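Local coordinates for thermophilic dibenzothiophene desulfurization enzyme C (Paenibacillus sp. A11-2, PDB 5XDC), which probably catalyses the FMNH2- and O2-dependent oxidation of dibenzothiophene to its 5-oxide and then to the 5,5-dioxide, as a DszC-family flavin monooxygenase, at residues W122-S128 / A165-F171; K156-S162 / T210-V215. All blocks are in the same frame, centred on the assembly; numbering follows the deposited sequence.

Contact 1: residues W122-S128 / A165-F171; sequences WFLGNAS and ADRLLVF
Arg167 lies against the indole of Trp122, and its chain can be followed atom by atom. CB meets Leu124 CD2 at 3.8 Å. CG, set anti to the carbonyl carbon (chi1 -69°), sits over one face of the six-membered ring, 3.6 Å from its centroid, in a CH-pi contact. A bend at chi2 carries the chain along the indole: NE approaches Trp122 CH2, and CZ lies 3.3 Å from Trp122 CZ2, which sits over the centre of the guanidinium face. The two planes are 39° apart, so the cover is tilted. At the tip, NH1 donates to Asp166 O (3.0 Å), which lies in the guanidinium plane while NH1 stands above that carbonyl's plane; the bond helps to hold the group's rotation. Tryptophan suits this place because its broad ring also reaches Asp166 CB with CD1, while NE1 bonds Glu120. A serine at Trp122 would probably leave the guanidinium and CG of Arg167 without their aromatic cover and open a gap beside Asp166 CB, with the NH1 to Asp166 O bond still holding the tip.

Asp166 clasps Phe123 at both N and O: OD2 accepts Phe123 N at 2.8 Å, Asp166 N donates to Phe123 O, and a salt bridge to Arg50 gives OD2 a second partner. Parallel pairing follows, with Gly125 N bonded to Arg167 O, Leu169 N to Gly125 O and Ala127 N to Leu169 O. Gly125 suits its place, since a CB would clash with Ala165 CB. This parallel pair belongs to the beta domain of the acyl-CoA dehydrogenase fold, and segment 122-128 carries the FMN-binding residues Asn126 and Ser128. Strand 184-190 flanks 167-174 in the sheet, helix 85-104 packs on Leu124 and Leu169, and helix 107-119 contacts Trp122 and Arg167 through Gln116.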
loop_
_atom_site.group_PDB
_atom_site.type_symbol
_atom_site.label_atom_id
_atom_site.label_comp_id
_atom_site.label_asym_id
_atom_site.label_seq_id
_atom_site.Cartn_x
_atom_site.Cartn_y
_atom_site.Cartn_z
ATOM N N TRP B 122 -33.952 20.012 21.474
ATOM C CA TRP B 122 -33.310 18.818 22.019
ATOM C C TRP B 122 -32.072 18.419 21.229
ATOM O O TRP B 122 -32.098 18.332 20.000
ATOM C CB TRP B 122 -34.275 17.647 22.030
ATOM C CG TRP B 122 -35.278 17.679 23.130
ATOM C CD1 TRP B 122 -35.449 18.659 24.078
ATOM C CD2 TRP B 122 -36.253 16.679 23.404
ATOM N NE1 TRP B 122 -36.479 18.316 24.921
ATOM C CE2 TRP B 122 -36.990 17.108 24.528
ATOM C CE3 TRP B 122 -36.586 15.460 22.802
ATOM C CZ2 TRP B 122 -38.027 16.348 25.069
ATOM C CZ3 TRP B 122 -37.622 14.710 23.339
ATOM C CH2 TRP B 122 -38.333 15.162 24.454
ATOM N N PHE B 123 -31.002 18.145 21.963
ATOM C CA PHE B 123 -29.765 17.555 21.464
ATOM C C PHE B 123 -29.686 16.200 22.163
ATOM O O PHE B 123 -29.583 16.146 23.392
ATOM C CB PHE B 123 -28.589 18.473 21.805
ATOM C CG PHE B 123 -27.397 18.368 20.883
ATOM C CD1 PHE B 123 -26.971 17.156 20.391
ATOM C CD2 PHE B 123 -26.688 19.509 20.545
ATOM C CE1 PHE B 123 -25.848 17.089 19.565
ATOM C CE2 PHE B 123 -25.576 19.440 19.729
ATOM C CZ PHE B 123 -25.173 18.224 19.236
ATOM N N LEU B 124 -29.813 15.111 21.407
ATOM C CA LEU B 124 -29.952 13.771 21.975
ATOM C C LEU B 124 -28.591 13.167 22.286
ATOM O O LEU B 124 -27.636 13.326 21.513
ATOM C CB LEU B 124 -30.714 12.842 21.026
ATOM C CG LEU B 124 -32.123 13.265 20.589
ATOM C CD1 LEU B 124 -32.663 12.323 19.523
ATOM C CD2 LEU B 124 -33.058 13.288 21.780
ATOM N N GLY B 125 -28.512 12.471 23.424
ATOM C CA GLY B 125 -27.327 11.742 23.818
ATOM C C GLY B 125 -27.582 10.242 23.915
ATOM O O GLY B 125 -28.723 9.766 23.838
ATOM N N ASN B 126 -26.488 9.491 24.093
ATOM C CA ASN B 126 -26.503 8.046 23.943
ATOM C C ASN B 126 -25.926 7.393 25.191
ATOM O O ASN B 126 -24.843 7.779 25.646
ATOM C CB ASN B 126 -25.698 7.661 22.693
ATOM C CG ASN B 126 -25.783 6.210 22.375
ATOM O OD1 ASN B 126 -24.912 5.432 22.761
ATOM N ND2 ASN B 126 -26.832 5.821 21.655
ATOM N N ALA B 127 -26.642 6.411 25.744
ATOM C CA ALA B 127 -26.171 5.682 26.926
ATOM C C ALA B 127 -26.797 4.304 27.062
ATOM O O ALA B 127 -27.604 4.090 27.955
ATOM C CB ALA B 127 -26.454 6.486 28.165
ATOM N N SER B 128 -26.438 3.342 26.224
ATOM C CA SER B 128 -25.465 3.465 25.158
ATOM C C SER B 128 -25.781 2.350 24.180
ATOM O O SER B 128 -26.137 1.250 24.603
ATOM C CB SER B 128 -24.034 3.322 25.680
ATOM O OG SER B 128 -23.133 3.077 24.609
ATOM N N ALA B 165 -27.139 16.664 27.464
ATOM C CA ALA B 165 -28.123 16.013 26.605
ATOM C C ALA B 165 -29.527 16.262 27.138
ATOM O O ALA B 165 -29.797 16.020 28.319
ATOM C CB ALA B 165 -27.868 14.508 26.536
ATOM N N ASP B 166 -30.426 16.724 26.264
ATOM C CA ASP B 166 -31.803 16.929 26.698
ATOM C C ASP B 166 -32.520 15.618 26.969
ATOM O O ASP B 166 -33.382 15.556 27.856
ATOM C CB ASP B 166 -32.548 17.754 25.652
ATOM C CG ASP B 166 -31.924 19.106 25.466
ATOM O OD1 ASP B 166 -32.238 20.003 26.261
ATOM O OD2 ASP B 166 -31.086 19.279 24.564
ATOM N N ARG B 167 -32.203 14.571 26.208
ATOM C CA ARG B 167 -32.698 13.227 26.420
ATOM C C ARG B 167 -31.549 12.269 26.139
ATOM O O ARG B 167 -30.680 12.552 25.306
ATOM C CB ARG B 167 -33.886 12.868 25.507
ATOM C CG ARG B 167 -35.200 13.609 25.788
ATOM C CD ARG B 167 -35.765 13.178 27.121
ATOM N NE ARG B 167 -37.107 13.699 27.397
ATOM C CZ ARG B 167 -37.366 14.889 27.932
ATOM N NH1 ARG B 167 -36.395 15.721 28.249
ATOM N NH2 ARG B 167 -38.625 15.245 28.178
ATOM N N LEU B 168 -31.550 11.152 26.857
ATOM C CA LEU B 168 -30.631 10.044 26.637
ATOM C C LEU B 168 -31.383 8.852 26.064
ATOM O O LEU B 168 -32.416 8.434 26.603
ATOM C CB LEU B 168 -29.945 9.616 27.938
ATOM C CG LEU B 168 -29.065 10.655 28.610
ATOM C CD1 LEU B 168 -28.599 10.158 29.979
ATOM C CD2 LEU B 168 -27.878 10.964 27.731
ATOM N N LEU B 169 -30.846 8.286 24.991
ATOM C CA LEU B 169 -31.276 6.990 24.501
ATOM C C LEU B 169 -30.558 5.914 25.303
ATOM O O LEU B 169 -29.336 5.762 25.194
ATOM C CB LEU B 169 -30.972 6.884 23.008
ATOM C CG LEU B 169 -31.336 5.572 22.329
ATOM C CD1 LEU B 169 -32.860 5.314 22.393
ATOM C CD2 LEU B 169 -30.835 5.553 20.875
ATOM N N VAL B 170 -31.304 5.158 26.102
ATOM C CA VAL B 170 -30.730 4.240 27.085
ATOM C C VAL B 170 -31.081 2.813 26.690
ATOM O O VAL B 170 -32.180 2.547 26.186
ATOM C CB VAL B 170 -31.232 4.569 28.511
ATOM C CG1 VAL B 170 -30.712 3.569 29.506
ATOM C CG2 VAL B 170 -30.816 5.966 28.919
ATOM N N PHE B 171 -30.131 1.897 26.905
ATOM C CA PHE B 171 -30.310 0.475 26.652
ATOM C C PHE B 171 -29.983 -0.317 27.907
ATOM O O PHE B 171 -29.012 -0.009 28.605
ATOM C CB PHE B 171 -29.412 0.006 25.515
ATOM C CG PHE B 171 -29.780 0.580 24.181
ATOM C CD1 PHE B 171 -29.334 1.828 23.805
ATOM C CD2 PHE B 171 -30.557 -0.140 23.299
ATOM C CE1 PHE B 171 -29.675 2.360 22.572
ATOM C CE2 PHE B 171 -30.898 0.400 22.064
ATOM C CZ PHE B 171 -30.445 1.639 21.708
#

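Contact 2: residues K156-S162 / T210-V215; sequences KAFCSGS and TDSGSV. With IND (indole), chain J.
Ser160 and Ser212 both hold OG anti to the carbonyl carbon (chi1 -56° and -66°), which brings the two hydroxyls within 3.2 Å of each other in a hydrogen bond that either could donate. They meet where two loops of the middle domain of the acyl-CoA dehydrogenase fold come together, on the wall of the indole pocket. Ser212 OG lies 3.2 Å from indole C2, and Ser160 OG approaches C3. Thr210 OG1 also borders C2 and bonds Met207 O. Small hydroxyl side chains let the ligand come close while retaining polar links among themselves. Phe158 flanks the benzo side of the ligand, its CD1 3.5 Å from indole C4, and also packs on Ala369 of a neighbouring subunit. Ser160 is an FMN-binding residue as well, so the FMN site and the indole pocket share this residue.

Backbone bonds zip the loops together. Lys156 and Val215 form an antiparallel hydrogen-bonded pair, Lys156 N reaching Val215 O at 2.8 Å with an almost straight N-H...O geometry and Val215 N returning a bond to Lys156 O. Farther along, Cys159 N donates to Gly213 O and Gly161 N to Thr210 O. The second of these comes from a type II turn, Cys159 to Ser162, whose third residue, Gly161, has the positive phi (64°) that glycine tolerates readily. Beside the turn, Val215 supplies apolar filling: its CG2 meets both Cys159 CB and Ser162 CB. That one methyl packs against both, a place that suits a small apolar side chain, and Val215 also packs on Val196 of the adjoining strand. Nearby, a water donates to Ser214 O at 2.8 Å and reaches Ser162 OG through a weak bond of 3.5 Å.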
loop_
_atom_site.group_PDB
_atom_site.type_symbol
_atom_site.label_atom_id
_atom_site.label_comp_id
_atom_site.label_asym_id
_atom_site.label_seq_id
_atom_site.Cartn_x
_atom_site.Cartn_y
_atom_site.Cartn_z
ATOM N N LYS B 156 -22.744 2.363 32.498
ATOM C CA LYS B 156 -22.626 2.168 31.058
ATOM C C LYS B 156 -21.390 2.911 30.562
ATOM O O LYS B 156 -21.231 4.096 30.849
ATOM C CB LYS B 156 -23.883 2.713 30.368
ATOM C CG LYS B 156 -24.101 2.251 28.946
ATOM C CD LYS B 156 -24.488 0.787 28.903
ATOM C CE LYS B 156 -25.882 0.582 28.326
ATOM N NZ LYS B 156 -26.201 -0.867 28.216
ATOM N N ALA B 157 -20.527 2.231 29.819
ATOM C CA ALA B 157 -19.379 2.897 29.216
ATOM C C ALA B 157 -19.699 3.391 27.801
ATOM O O ALA B 157 -20.675 2.971 27.170
ATOM C CB ALA B 157 -18.175 1.959 29.172
ATOM N N PHE B 158 -18.859 4.308 27.322
ATOM C CA PHE B 158 -18.934 4.849 25.964
ATOM C C PHE B 158 -20.330 5.386 25.667
ATOM O O PHE B 158 -21.033 4.925 24.766
ATOM C CB PHE B 158 -18.514 3.807 24.927
ATOM C CG PHE B 158 -17.019 3.637 24.827
ATOM C CD1 PHE B 158 -16.266 4.476 24.016
ATOM C CD2 PHE B 158 -16.371 2.654 25.554
ATOM C CE1 PHE B 158 -14.884 4.322 23.925
ATOM C CE2 PHE B 158 -14.997 2.497 25.470
ATOM C CZ PHE B 158 -14.253 3.333 24.655
ATOM N N CYS B 159 -20.694 6.403 26.439
ATOM C CA CYS B 159 -21.988 7.068 26.322
ATOM C C CYS B 159 -21.821 8.393 25.575
ATOM O O CYS B 159 -21.876 9.485 26.142
ATOM C CB CYS B 159 -22.577 7.276 27.711
ATOM S SG CYS B 159 -22.911 5.780 28.583
ATOM N N SER B 160 -21.623 8.282 24.264
ATOM C CA SER B 160 -21.305 9.458 23.466
ATOM C C SER B 160 -22.357 10.549 23.613
ATOM O O SER B 160 -23.563 10.289 23.584
ATOM C CB SER B 160 -21.172 9.068 21.993
ATOM O OG SER B 160 -20.199 8.052 21.842
ATOM N N GLY B 161 -21.894 11.783 23.755
ATOM C CA GLY B 161 -22.792 12.909 23.849
ATOM C C GLY B 161 -23.671 12.888 25.077
ATOM O O GLY B 161 -24.745 13.496 25.074
ATOM N N SER B 162 -23.224 12.235 26.147
ATOM C CA SER B 162 -24.072 12.074 27.317
ATOM C C SER B 162 -24.124 13.314 28.199
ATOM O O SER B 162 -24.984 13.386 29.076
ATOM C CB SER B 162 -23.604 10.868 28.150
ATOM O OG SER B 162 -22.240 10.967 28.499
ATOM N N THR B 210 -16.355 14.873 22.854
ATOM C CA THR B 210 -17.574 14.115 22.603
ATOM C C THR B 210 -18.220 13.589 23.878
ATOM O O THR B 210 -19.264 12.936 23.795
ATOM C CB THR B 210 -17.308 12.938 21.656
ATOM O OG1 THR B 210 -16.382 12.012 22.244
ATOM C CG2 THR B 210 -16.785 13.450 20.303
ATOM N N ASP B 211 -17.628 13.842 25.045
ATOM C CA ASP B 211 -18.141 13.348 26.326
ATOM C C ASP B 211 -18.625 11.901 26.245
ATOM O O ASP B 211 -19.763 11.559 26.587
ATOM C CB ASP B 211 -19.230 14.271 26.840
ATOM C CG ASP B 211 -18.667 15.374 27.702
ATOM O OD1 ASP B 211 -18.177 15.066 28.818
ATOM O OD2 ASP B 211 -18.713 16.516 27.254
ATOM N N SER B 212 -17.704 11.032 25.826
ATOM C CA SER B 212 -17.989 9.624 25.607
ATOM C C SER B 212 -17.571 8.770 26.794
ATOM O O SER B 212 -17.263 7.583 26.638
ATOM C CB SER B 212 -17.316 9.150 24.321
ATOM O OG SER B 212 -17.888 9.800 23.203
ATOM N N GLY B 213 -17.575 9.360 27.977
ATOM C CA GLY B 213 -17.388 8.616 29.198
ATOM C C GLY B 213 -18.600 7.812 29.627
ATOM O O GLY B 213 -19.434 7.438 28.799
ATOM N N SER B 214 -18.708 7.541 30.922
ATOM C CA SER B 214 -19.707 6.617 31.425
ATOM C C SER B 214 -20.890 7.363 32.043
ATOM O O SER B 214 -20.826 8.555 32.356
ATOM C CB SER B 214 -19.091 5.654 32.443
ATOM O OG SER B 214 -18.573 6.351 33.546
ATOM N N VAL B 215 -21.987 6.629 32.180
ATOM C CA VAL B 215 -23.191 7.090 32.861
ATOM C C VAL B 215 -23.575 6.012 33.854
ATOM O O VAL B 215 -23.643 4.831 33.498
ATOM C CB VAL B 215 -24.353 7.354 31.884
ATOM C CG1 VAL B 215 -25.650 7.668 32.654
ATOM C CG2 VAL B 215 -24.009 8.489 30.944
HETATM N N1 IND J . -14.854 8.147 20.471
HETATM C C2 IND J . -15.993 8.688 20.893
HETATM C C3 IND J . -16.764 7.674 20.992
HETATM C C4 IND J . -16.828 5.201 20.661
HETATM C C5 IND J . -16.004 4.148 20.254
HETATM C C6 IND J . -14.668 4.389 19.874
HETATM C C7 IND J . -14.158 5.683 19.902
HETATM C C8 IND J . -14.963 6.730 20.306
HETATM C C9 IND J . -16.327 6.478 20.686
HETATM O O HOH W 1 -19.837 10.740 30.993
#

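In the fold
From the N terminus the chain runs through helices 85-104 and 107-119 before entering segment 122-128. It then makes the hairpin of strands 141-144 and 150-153, passes 156-162 and reaches 165-171, where contact 1 closes its loop. Strands 184-190 and 196-198 follow, and 210-215 returns to 156-162 to close contact 2. The two closures cross, because 156-162 lies within the loop of contact 1 while 210-215 lies beyond it. They also touch: Ser128 OG probably bonds Phe158 O, and Asn126 N probably bonds Ser160 O. Together they tie the larger mixed sheet to the three-stranded one, beside FMN-binding residues and the indole pocket.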